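Local coordinates for protein PhnH (PDB 6JJT) that catalyses an enantioselective intramolecular hydroalkoxylation that closes a prenylated phenalenone to (2'R)-atrovenetin in fungal herqueinone biosynthesis, at residues A39-Y42 and Q48-A51; Y90-S95 and I100-S105. All blocks are in the same frame, centred on the assembly; numbering follows the deposited sequence.

Contact 1 (A39-Y42 and Q48-A51); sequences AYIY and QIKA
Tyr42 and Ile41 meet Lys50 and Ala51 near the turn of a beta hairpin whose arms are strands 26-44 and 48-61 of the closed antiparallel barrel; here segments 39-42 and 48-51 run at 128° to one another. Ile41 and Ala51 form a non-hydrogen-bonded antiparallel pair, and beside it Tyr42 N donates to Lys50 O at 2.9 Å. The two strands also come close through CA-H...O contacts. One joins Ala51 CA to Tyr40 O at 3.1 Å, and the other joins Ile41 CA to Lys50 O.

Apolar contact gathers on the face that carries Ile41, where alanine at 51 presents no more than a methyl. Ile41 CG2 touches Ile49 CG2, 3.8 Å away, in the contact of two beta-branched side chains suited to extended strands. On the backbone, Ile41 O accepts a hydrogen bond from Asn99 ND2 of the second subunit.

The aromatic contact belongs to Tyr42. With CG held between the backbone N and the carbonyl carbon (chi1 59°), the ring folds back across the neighbouring strand, so that Lys50 O stands over the rim of one face and Lys50 CB lies 3.5 Å from Tyr42 CZ. The aliphatic part of the extended lysine runs obliquely past the phenol, with its ammonium end leading away.

A water closes the polar account: it sits 2.6 Å from Tyr42 OH and donates to Ala51 O at 3.0 Å.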
ATOM      1  N   ALA D  39       6.039 -20.985  -1.370  1.00 15.50           N
ATOM      2  CA  ALA D  39       4.994 -20.144  -0.779  1.00 15.63           C
ATOM      3  C   ALA D  39       5.040 -20.326   0.738  1.00 14.45           C
ATOM      4  O   ALA D  39       4.720 -21.395   1.249  1.00 13.90           O
ATOM      5  CB  ALA D  39       3.642 -20.521  -1.340  1.00 16.48           C
ATOM      6  N   TYR D  40       5.418 -19.268   1.470  1.00 11.94           N
ATOM      7  CA  TYR D  40       5.505 -19.316   2.912  1.00 11.07           C
ATOM      8  C   TYR D  40       4.194 -18.790   3.511  1.00 10.14           C
ATOM      9  O   TYR D  40       3.926 -17.587   3.463  1.00 10.24           O
ATOM     10  CB  TYR D  40       6.679 -18.465   3.385  1.00 11.87           C
ATOM     11  CG  TYR D  40       8.008 -19.113   3.145  1.00 11.34           C
ATOM     12  CD1 TYR D  40       8.683 -18.955   1.953  1.00 12.96           C
ATOM     13  CD2 TYR D  40       8.595 -19.858   4.155  1.00 11.36           C
ATOM     14  CE1 TYR D  40       9.936 -19.540   1.757  1.00 13.15           C
ATOM     15  CE2 TYR D  40       9.821 -20.470   3.964  1.00 12.44           C
ATOM     16  CZ  TYR D  40      10.495 -20.271   2.791  1.00 13.09           C
ATOM     17  OH  TYR D  40      11.722 -20.860   2.606  1.00 13.87           O
ATOM     18  N   ILE D  41       3.358 -19.680   4.034  1.00 10.12           N
ATOM     19  CA  ILE D  41       2.117 -19.324   4.681  1.00 10.91           C
ATOM     20  C   ILE D  41       2.425 -18.807   6.079  1.00 10.35           C
ATOM     21  O   ILE D  41       2.974 -19.535   6.913  1.00  9.73           O
ATOM     22  CB  ILE D  41       1.133 -20.521   4.727  1.00 11.99           C
ATOM     23  CG1 ILE D  41       0.796 -20.962   3.299  1.00 15.12           C
ATOM     24  CG2 ILE D  41      -0.117 -20.171   5.502  1.00 12.91           C
ATOM     25  CD1 ILE D  41       0.454 -22.445   3.148  1.00 20.64           C
ATOM     26  N   TYR D  42       2.056 -17.542   6.337  1.00  8.58           N
ATOM     27  CA  TYR D  42       2.275 -16.965   7.656  1.00  9.27           C
ATOM     28  C   TYR D  42       0.991 -16.822   8.481  1.00  9.42           C
ATOM     29  O   TYR D  42       1.061 -16.696   9.694  1.00 10.01           O
ATOM     30  CB  TYR D  42       3.024 -15.631   7.563  1.00  8.03           C
ATOM     31  CG  TYR D  42       2.335 -14.557   6.752  1.00  8.08           C
ATOM     32  CD1 TYR D  42       2.538 -14.426   5.392  1.00  8.00           C
ATOM     33  CD2 TYR D  42       1.420 -13.710   7.376  1.00  8.22           C
ATOM     34  CE1 TYR D  42       1.864 -13.440   4.672  1.00  8.38           C
ATOM     35  CE2 TYR D  42       0.715 -12.740   6.665  1.00  8.80           C
ATOM     36  CZ  TYR D  42       0.946 -12.626   5.315  1.00  8.50           C
ATOM     37  OH  TYR D  42       0.288 -11.665   4.566  1.00 10.61           O
ATOM     38  N   GLN D  48      -9.175 -16.757   6.112  1.00 23.87           N
ATOM     39  CA  GLN D  48      -8.271 -16.712   4.971  1.00 22.40           C
ATOM     40  C   GLN D  48      -6.900 -17.344   5.241  1.00 20.47           C
ATOM     41  O   GLN D  48      -6.534 -17.537   6.400  1.00 20.53           O
ATOM     42  CB  GLN D  48      -8.081 -15.267   4.513  1.00 24.70           C
ATOM     43  CG  GLN D  48      -7.292 -14.405   5.490  1.00 24.95           C
ATOM     44  CD  GLN D  48      -8.194 -13.623   6.406  1.00 22.00           C
ATOM     45  OE1 GLN D  48      -9.242 -13.120   5.980  1.00 28.72           O
ATOM     46  NE2 GLN D  48      -7.811 -13.467   7.666  1.00 23.48           N
ATOM     47  N   ILE D  49      -6.170 -17.692   4.143  1.00 19.08           N
ATOM     48  CA  ILE D  49      -4.774 -18.157   4.087  1.00 17.57           C
ATOM     49  C   ILE D  49      -3.863 -17.131   3.404  1.00 13.31           C
ATOM     50  O   ILE D  49      -4.009 -16.847   2.216  1.00 12.63           O
ATOM     51  CB  ILE D  49      -4.602 -19.473   3.315  1.00 22.13           C
ATOM     52  CG1 ILE D  49      -5.413 -20.567   3.994  1.00 24.58           C
ATOM     53  CG2 ILE D  49      -3.130 -19.855   3.152  1.00 21.85           C
ATOM     54  CD1 ILE D  49      -5.669 -20.141   5.392  1.00 25.55           C
ATOM     55  N   LYS D  50      -2.832 -16.651   4.133  1.00 11.91           N
ATOM     56  CA  LYS D  50      -1.975 -15.530   3.695  1.00 10.49           C
ATOM     57  C   LYS D  50      -0.535 -16.031   3.531  1.00  9.26           C
ATOM     58  O   LYS D  50      -0.026 -16.716   4.454  1.00 10.17           O
ATOM     59  CB  LYS D  50      -2.028 -14.352   4.672  1.00 10.36           C
ATOM     60  CG  LYS D  50      -3.444 -13.804   4.920  1.00 13.29           C
ATOM     61  CD  LYS D  50      -3.321 -12.533   5.727  1.00 16.88           C
ATOM     62  CE  LYS D  50      -4.603 -12.163   6.440  1.00 20.27           C
ATOM     63  NZ  LYS D  50      -4.378 -10.863   7.140  1.00 25.65           N
ATOM     64  N   ALA D  51       0.116 -15.720   2.404  1.00  9.06           N
ATOM     65  CA  ALA D  51       1.451 -16.213   2.105  1.00  9.49           C
ATOM     66  C   ALA D  51       2.303 -15.123   1.488  1.00  9.35           C
ATOM     67  O   ALA D  51       1.810 -14.153   0.872  1.00  9.80           O
ATOM     68  CB  ALA D  51       1.354 -17.376   1.140  1.00 11.67           C
TER
HETATM   69  O   HOH W   1      -0.032 -12.066   2.056  1.00 19.19           O

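Contact 2 (Y90-S95 and I100-S105); sequences YLIQTS and ILVTES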
ATOM      1  N   TYR D  90       7.976  -6.407  -8.685  1.00 10.68           N
ATOM      2  CA  TYR D  90       9.192  -7.052  -9.156  1.00 10.78           C
ATOM      3  C   TYR D  90       9.874  -6.127 -10.131  1.00 10.67           C
ATOM      4  O   TYR D  90       9.269  -5.161 -10.623  1.00 11.36           O
ATOM      5  CB  TYR D  90       8.943  -8.447  -9.757  1.00 11.10           C
ATOM      6  CG  TYR D  90       7.986  -8.536 -10.921  1.00 11.19           C
ATOM      7  CD1 TYR D  90       8.413  -8.420 -12.232  1.00 11.90           C
ATOM      8  CD2 TYR D  90       6.630  -8.777 -10.688  1.00 14.41           C
ATOM      9  CE1 TYR D  90       7.530  -8.561 -13.290  1.00 14.16           C
ATOM     10  CE2 TYR D  90       5.727  -8.933 -11.741  1.00 15.09           C
ATOM     11  CZ  TYR D  90       6.204  -8.845 -13.041  1.00 14.77           C
ATOM     12  OH  TYR D  90       5.385  -9.001 -14.133  1.00 17.44           O
ATOM     13  N   LEU D  91      11.153  -6.392 -10.378  1.00 10.50           N
ATOM     14  CA  LEU D  91      11.938  -5.487 -11.215  1.00 10.56           C
ATOM     15  C   LEU D  91      12.355  -6.245 -12.480  1.00 12.18           C
ATOM     16  O   LEU D  91      12.936  -7.336 -12.404  1.00 12.52           O
ATOM     17  CB  LEU D  91      13.130  -5.066 -10.339  1.00 13.40           C
ATOM     18  CG  LEU D  91      14.139  -4.014 -10.783  1.00 15.77           C
ATOM     19  CD1 LEU D  91      14.971  -4.329 -12.003  1.00 14.84           C
ATOM     20  CD2 LEU D  91      13.718  -2.573 -10.562  1.00 14.91           C
ATOM     21  N   ILE D  92      12.058  -5.643 -13.631  1.00 10.68           N
ATOM     22  CA  ILE D  92      12.521  -6.139 -14.931  1.00 11.13           C
ATOM     23  C   ILE D  92      13.775  -5.375 -15.292  1.00 11.60           C
ATOM     24  O   ILE D  92      13.794  -4.143 -15.208  1.00 12.81           O
ATOM     25  CB  ILE D  92      11.440  -5.920 -16.018  1.00 12.11           C
ATOM     26  CG1 ILE D  92      10.233  -6.808 -15.736  1.00 13.11           C
ATOM     27  CG2 ILE D  92      12.022  -6.206 -17.414  1.00 13.58           C
ATOM     28  CD1 ILE D  92       9.071  -6.580 -16.694  1.00 14.66           C
ATOM     29  N   GLN D  93      14.833  -6.102 -15.623  1.00 13.43           N
ATOM     30  CA  GLN D  93      15.936  -5.453 -16.324  1.00 14.00           C
ATOM     31  C   GLN D  93      15.886  -5.885 -17.799  1.00 14.61           C
ATOM     32  O   GLN D  93      15.913  -7.085 -18.109  1.00 16.29           O
ATOM     33  CB  GLN D  93      17.261  -5.782 -15.629  1.00 15.22           C
ATOM     34  CG  GLN D  93      18.432  -4.994 -16.208  1.00 17.33           C
ATOM     35  CD  GLN D  93      19.632  -5.022 -15.288  1.00 20.11           C
ATOM     36  OE1 GLN D  93      19.895  -4.128 -14.473  1.00 20.75           O
ATOM     37  NE2 GLN D  93      20.398  -6.101 -15.371  1.00 23.03           N
ATOM     38  N   THR D  94      15.780  -4.907 -18.709  1.00 15.62           N
ATOM     39  CA  THR D  94      15.651  -5.241 -20.114  1.00 16.25           C
ATOM     40  C   THR D  94      17.001  -5.701 -20.659  1.00 18.47           C
ATOM     41  O   THR D  94      18.033  -5.455 -20.059  1.00 16.11           O
ATOM     42  CB  THR D  94      15.137  -4.026 -20.904  1.00 18.00           C
ATOM     43  OG1 THR D  94      16.139  -3.028 -20.792  1.00 17.05           O
ATOM     44  CG2 THR D  94      13.822  -3.464 -20.394  1.00 17.14           C
ATOM     45  N   SER D  95      16.952  -6.281 -21.868  1.00 19.89           N
ATOM     46  CA  SER D  95      18.149  -6.750 -22.581  1.00 23.50           C
ATOM     47  C   SER D  95      19.181  -5.633 -22.744  1.00 24.24           C
ATOM     48  O   SER D  95      20.382  -5.882 -22.648  1.00 25.28           O
ATOM     49  CB  SER D  95      17.785  -7.348 -23.919  1.00 26.86           C
ATOM     50  OG  SER D  95      16.946  -6.470 -24.637  1.00 29.80           O
ATOM     51  N   ILE D 100      12.934  -1.483 -14.707  1.00 11.19           N
ATOM     52  CA  ILE D 100      11.521  -1.125 -14.708  1.00 10.66           C
ATOM     53  C   ILE D 100      10.870  -1.793 -13.498  1.00 10.70           C
ATOM     54  O   ILE D 100      10.930  -3.013 -13.387  1.00 11.05           O
ATOM     55  CB  ILE D 100      10.810  -1.594 -15.996  1.00 12.00           C
ATOM     56  CG1 ILE D 100      11.510  -1.077 -17.260  1.00 12.81           C
ATOM     57  CG2 ILE D 100       9.318  -1.284 -15.941  1.00 12.78           C
ATOM     58  CD1 ILE D 100      11.151  -1.822 -18.532  1.00 14.89           C
ATOM     59  N   LEU D 101      10.231  -0.989 -12.631  1.00 10.19           N
ATOM     60  CA  LEU D 101       9.423  -1.609 -11.567  1.00 10.21           C
ATOM     61  C   LEU D 101       8.045  -1.995 -12.096  1.00  9.48           C
ATOM     62  O   LEU D 101       7.357  -1.170 -12.728  1.00 10.76           O
ATOM     63  CB  LEU D 101       9.232  -0.613 -10.415  1.00 10.30           C
ATOM     64  CG  LEU D 101       8.423  -1.171  -9.240  1.00 10.48           C
ATOM     65  CD1 LEU D 101       9.215  -2.245  -8.532  1.00 12.24           C
ATOM     66  CD2 LEU D 101       8.010  -0.067  -8.273  1.00 11.94           C
ATOM     67  N   VAL D 102       7.614  -3.206 -11.787  1.00  8.94           N
ATOM     68  CA  VAL D 102       6.304  -3.709 -12.138  1.00  8.84           C
ATOM     69  C   VAL D 102       5.522  -3.871 -10.843  1.00  9.93           C
ATOM     70  O   VAL D 102       5.987  -4.532  -9.903  1.00 10.23           O
ATOM     71  CB  VAL D 102       6.395  -5.050 -12.884  1.00 10.36           C
ATOM     72  CG1 VAL D 102       5.001  -5.533 -13.266  1.00 12.34           C
ATOM     73  CG2 VAL D 102       7.278  -4.928 -14.154  1.00 11.87           C
ATOM     74  N   THR D 103       4.353  -3.249 -10.780  1.00  9.10           N
ATOM     75  CA  THR D 103       3.440  -3.301  -9.641  1.00  9.96           C
ATOM     76  C   THR D 103       2.206  -4.071 -10.074  1.00  9.12           C
ATOM     77  O   THR D 103       1.413  -3.547 -10.900  1.00  9.66           O
ATOM     78  CB  THR D 103       3.112  -1.881  -9.148  1.00 10.24           C
ATOM     79  OG1 THR D 103       4.354  -1.274  -8.776  1.00 11.72           O
ATOM     80  CG2 THR D 103       2.166  -1.908  -7.962  1.00 11.33           C
ATOM     81  N   GLU D 104       2.018  -5.287  -9.546  1.00  9.97           N
ATOM     82  CA  GLU D 104       0.879  -6.087  -9.918  1.00 10.47           C
ATOM     83  C   GLU D 104      -0.120  -6.160  -8.784  1.00 10.00           C
ATOM     84  O   GLU D 104       0.224  -6.200  -7.609  1.00 10.01           O
ATOM     85  CB  GLU D 104       1.285  -7.531 -10.211  1.00 12.58           C
ATOM     86  CG  GLU D 104       2.108  -7.724 -11.476  1.00 15.81           C
ATOM     87  CD  GLU D 104       2.293  -9.158 -11.963  1.00 16.92           C
ATOM     88  OE1 GLU D 104       1.999 -10.062 -11.152  1.00 18.90           O
ATOM     89  OE2 GLU D 104       2.683  -9.311 -13.163  1.00 17.52           O
ATOM     90  N   SER D 105      -1.388  -6.169  -9.139  1.00  9.21           N
ATOM     91  CA  SER D 105      -2.487  -6.375  -8.201  1.00  9.21           C
ATOM     92  C   SER D 105      -3.504  -7.284  -8.875  1.00  9.65           C
ATOM     93  O   SER D 105      -3.857  -7.026 -10.040  1.00 11.22           O
ATOM     94  CB  SER D 105      -3.110  -5.094  -7.699  1.00 10.45           C
ATOM     95  OG  SER D 105      -3.486  -4.262  -8.801  1.00 11.94           O
TER
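Tyr90 lays its ring against Val102 and carries its hydroxyl on to Glu104. Its backbone pairs with Val102 in both directions: Val102 N donates to Tyr90 O at 2.8 Å, and Tyr90 N to Val102 O. A chi1 of 58° turns the ring over the opposite strand. Val102 CB then makes a CH-pi contact, 3.8 Å from the centroid of the Tyr90 ring, and the compact branched valine can also place CG1 against Tyr90 CZ. At the ring edge, Tyr90 OH donates to Glu104 OE2 at 2.9 Å, meeting the carboxylate from above its plane, which stands 80° from the ring. The same OE2 has a weak hydrogen bond with Tyr145 OH.

Leu91 and Leu101 form a non-hydrogen-bonded pair, flanked by a CA-H...O contact from Leu91 CA to Ile100 O, 3.4 Å. These leucines lie on the face opposite Tyr90 and pack on Tyr40 and Tyr42, respectively, of the second subunit. The hairpin of strands 84-94 and 99-107 thus has one side turned to an interface of the homotetramer, as part of a closed antiparallel barrel.

Ile92 returns to the face of Tyr90. Its backbone forms two bonds with Ile100, and its extended arm (chi2 175°) carries CD1 to Val102 CG2 at 3.5 Å, crossing the valine at a slant. Farther on, Thr94 CG2 meets Ile100 CD1 at 3.6 Å, the side chains crossing nearly at a right angle, while Thr94 OG1 turns to Asp96 and the backbone N of Ala98.

Contacts 1 and 2 are separate hairpins of the same closed antiparallel sheet, met in series along the chain. Their centres lie about 23 Å apart and their nearest atoms about 12 Å, so within one subunit they do not touch. Across the tetramer they are complementary: contact 1 of one subunit docks against contact 2 of another, so that the two hairpins meet only between subunits. The side chain of Tyr42 is about 5 Å from a bound di(hydroxyethyl)ether molecule, and that of Leu101 about 8 Å from one. Contact 2 is the more central: its centre lies about 9 Å from the centre of the chain, against about 19 Å, centre to centre, for contact 1.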